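PDB 6VHD: esterase family protein from Staphylococcus aureus, which probably hydrolyses carboxylic esters as a serine esterase of the esterase D family, with S-formylglutathione a likely substrate. Local coordinates for residues A67-L72 and A244-I249. Residues are numbered along the deposited sequence; the frame is centred on the assembly and turned at random.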
loop_
_atom_site.group_PDB
_atom_site.type_symbol
_atom_site.label_atom_id
_atom_site.label_comp_id
_atom_site.label_asym_id
_atom_site.label_seq_id
_atom_site.Cartn_x
_atom_site.Cartn_y
_atom_site.Cartn_z
ATOM N N ALA A 67 -12.488 14.705 -6.385
ATOM C CA ALA A 67 -11.717 15.605 -5.533
ATOM C C ALA A 67 -10.660 16.362 -6.333
ATOM O O ALA A 67 -10.455 17.555 -6.106
ATOM C CB ALA A 67 -11.059 14.825 -4.393
ATOM N N ASN A 68 -9.963 15.679 -7.250
ATOM C CA ASN A 68 -8.964 16.350 -8.088
ATOM C C ASN A 68 -9.589 17.478 -8.903
ATOM O O ASN A 68 -9.037 18.584 -8.988
ATOM C CB ASN A 68 -8.302 15.345 -9.040
ATOM C CG ASN A 68 -7.302 14.451 -8.349
ATOM O OD1 ASN A 68 -7.049 14.593 -7.151
ATOM N ND2 ASN A 68 -6.730 13.510 -9.098
ATOM N N GLU A 69 -10.745 17.208 -9.512
ATOM C CA GLU A 69 -11.442 18.219 -10.297
ATOM C C GLU A 69 -11.729 19.478 -9.490
ATOM O O GLU A 69 -11.790 20.574 -10.056
ATOM C CB GLU A 69 -12.740 17.633 -10.843
ATOM C CG GLU A 69 -13.452 18.506 -11.841
ATOM C CD GLU A 69 -14.892 18.095 -12.023
ATOM O OE1 GLU A 69 -15.184 16.891 -11.846
ATOM O OE2 GLU A 69 -15.728 18.974 -12.344
ATOM N N HIS A 70 -11.925 19.351 -8.179
ATOM C CA HIS A 70 -12.305 20.484 -7.348
ATOM C C HIS A 70 -11.219 20.890 -6.365
ATOM O O HIS A 70 -11.491 21.698 -5.477
ATOM C CB HIS A 70 -13.612 20.178 -6.604
ATOM C CG HIS A 70 -14.774 19.953 -7.523
ATOM N ND1 HIS A 70 -15.357 20.972 -8.249
ATOM C CD2 HIS A 70 -15.423 18.819 -7.876
ATOM C CE1 HIS A 70 -16.333 20.478 -8.990
ATOM N NE2 HIS A 70 -16.395 19.173 -8.781
ATOM N N LYS A 71 -9.992 20.386 -6.530
ATOM C CA LYS A 71 -8.851 20.757 -5.686
ATOM C C LYS A 71 -9.159 20.556 -4.204
ATOM O O LYS A 71 -8.772 21.355 -3.346
ATOM C CB LYS A 71 -8.444 22.206 -5.955
ATOM C CG LYS A 71 -7.851 22.440 -7.333
ATOM C CD LYS A 71 -6.324 22.348 -7.343
ATOM C CE LYS A 71 -5.765 22.325 -8.773
ATOM N NZ LYS A 71 -5.567 20.933 -9.299
ATOM N N LEU A 72 -9.843 19.460 -3.894
ATOM C CA LEU A 72 -10.289 19.171 -2.537
ATOM C C LEU A 72 -9.438 18.048 -1.967
ATOM O O LEU A 72 -9.420 16.944 -2.524
ATOM C CB LEU A 72 -11.761 18.771 -2.535
ATOM C CG LEU A 72 -12.412 18.408 -1.188
ATOM C CD1 LEU A 72 -12.355 19.598 -0.223
ATOM C CD2 LEU A 72 -13.882 17.964 -1.423
ATOM N N ALA A 244 -23.562 10.355 -5.086
ATOM C CA ALA A 244 -23.892 11.376 -4.094
ATOM C C ALA A 244 -22.646 12.121 -3.627
ATOM O O ALA A 244 -22.685 13.338 -3.422
ATOM C CB ALA A 244 -24.621 10.744 -2.908
ATOM N N ILE A 245 -21.527 11.415 -3.457
ATOM C CA ILE A 245 -20.315 12.112 -3.050
ATOM C C ILE A 245 -19.822 13.043 -4.164
ATOM O O ILE A 245 -19.202 14.075 -3.883
ATOM C CB ILE A 245 -19.226 11.110 -2.609
ATOM C CG1 ILE A 245 -18.163 11.824 -1.775
ATOM C CG2 ILE A 245 -18.567 10.435 -3.804
ATOM C CD1 ILE A 245 -18.680 12.293 -0.420
ATOM N N LYS A 246 -20.081 12.710 -5.433
ATOM C CA LYS A 246 -19.706 13.617 -6.514
ATOM C C LYS A 246 -20.504 14.913 -6.421
ATOM O O LYS A 246 -19.947 16.011 -6.557
ATOM C CB LYS A 246 -19.917 12.945 -7.877
ATOM C CG LYS A 246 -19.594 13.813 -9.083
ATOM C CD LYS A 246 -19.951 13.075 -10.389
ATOM C CE LYS A 246 -19.731 13.931 -11.641
ATOM N NZ LYS A 246 -18.297 13.982 -12.027
ATOM N N ARG A 247 -21.819 14.795 -6.197
ATOM C CA ARG A 247 -22.658 15.976 -5.991
ATOM C C ARG A 247 -22.286 16.707 -4.701
ATOM O O ARG A 247 -22.256 17.941 -4.669
ATOM C CB ARG A 247 -24.132 15.565 -5.963
ATOM C CG ARG A 247 -25.114 16.606 -6.489
ATOM C CD ARG A 247 -25.360 17.732 -5.495
ATOM N NE ARG A 247 -26.488 18.576 -5.892
ATOM C CZ ARG A 247 -26.705 19.813 -5.448
ATOM N NH1 ARG A 247 -25.869 20.378 -4.587
ATOM N NH2 ARG A 247 -27.770 20.487 -5.865
ATOM N N ALA A 248 -22.017 15.974 -3.622
ATOM C CA ALA A 248 -21.671 16.643 -2.373
ATOM C C ALA A 248 -20.394 17.459 -2.523
ATOM O O ALA A 248 -20.295 18.573 -1.990
ATOM C CB ALA A 248 -21.533 15.629 -1.237
ATOM N N ILE A 249 -19.401 16.924 -3.248
ATOM C CA ILE A 249 -18.121 17.619 -3.382
ATOM C C ILE A 249 -18.297 18.917 -4.162
ATOM O O ILE A 249 -17.712 19.953 -3.817
ATOM C CB ILE A 249 -17.072 16.687 -4.024
ATOM C CG1 ILE A 249 -16.574 15.671 -2.987
ATOM C CG2 ILE A 249 -15.888 17.488 -4.591
ATOM C CD1 ILE A 249 -15.653 14.596 -3.554
HETATM O O HOH W 1 -16.989 16.147 -10.308
HETATM O O HOH W 2 -17.662 16.743 -7.957
#
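I249 meets H70 and L72 where the C-terminal helix 238-253 of this alpha/beta-hydrolase fold packs against the end of helix 63-69. Its CG2 does most of the touching. This methyl lies 3.6 Å from H70 CD2 and 3.8 Å from L72 CD2, so one branch serves both partners. CG2 stands anti to the backbone N of I249, while CG1 stands anti to the carbonyl carbon, beside the backbone N (chi1 -76°), and carries CD1, which lies 4.2 Å from A67 N. L72 CD2 also rests against CG1. Y66 adds to the packing on I249, and L72 also touches L44 on strand 42-47.

A Schellman motif ends helix 63-69 and brings H70 and L72 to the same partner. K71, with positive phi, is its C-prime residue. A67 O accepts from both H70 N and L72 N.

Toward solvent the contact becomes polar and runs through water. E69 OE1 and K246 NZ are 4.3 Å apart, too far for a salt bridge. One water joins them, donating to E69 OE1 and accepting from K246 NZ. A second water accepts a weak bond from H70 NE2 and donates to K246 O, at 2.8 Å from that carbonyl oxygen.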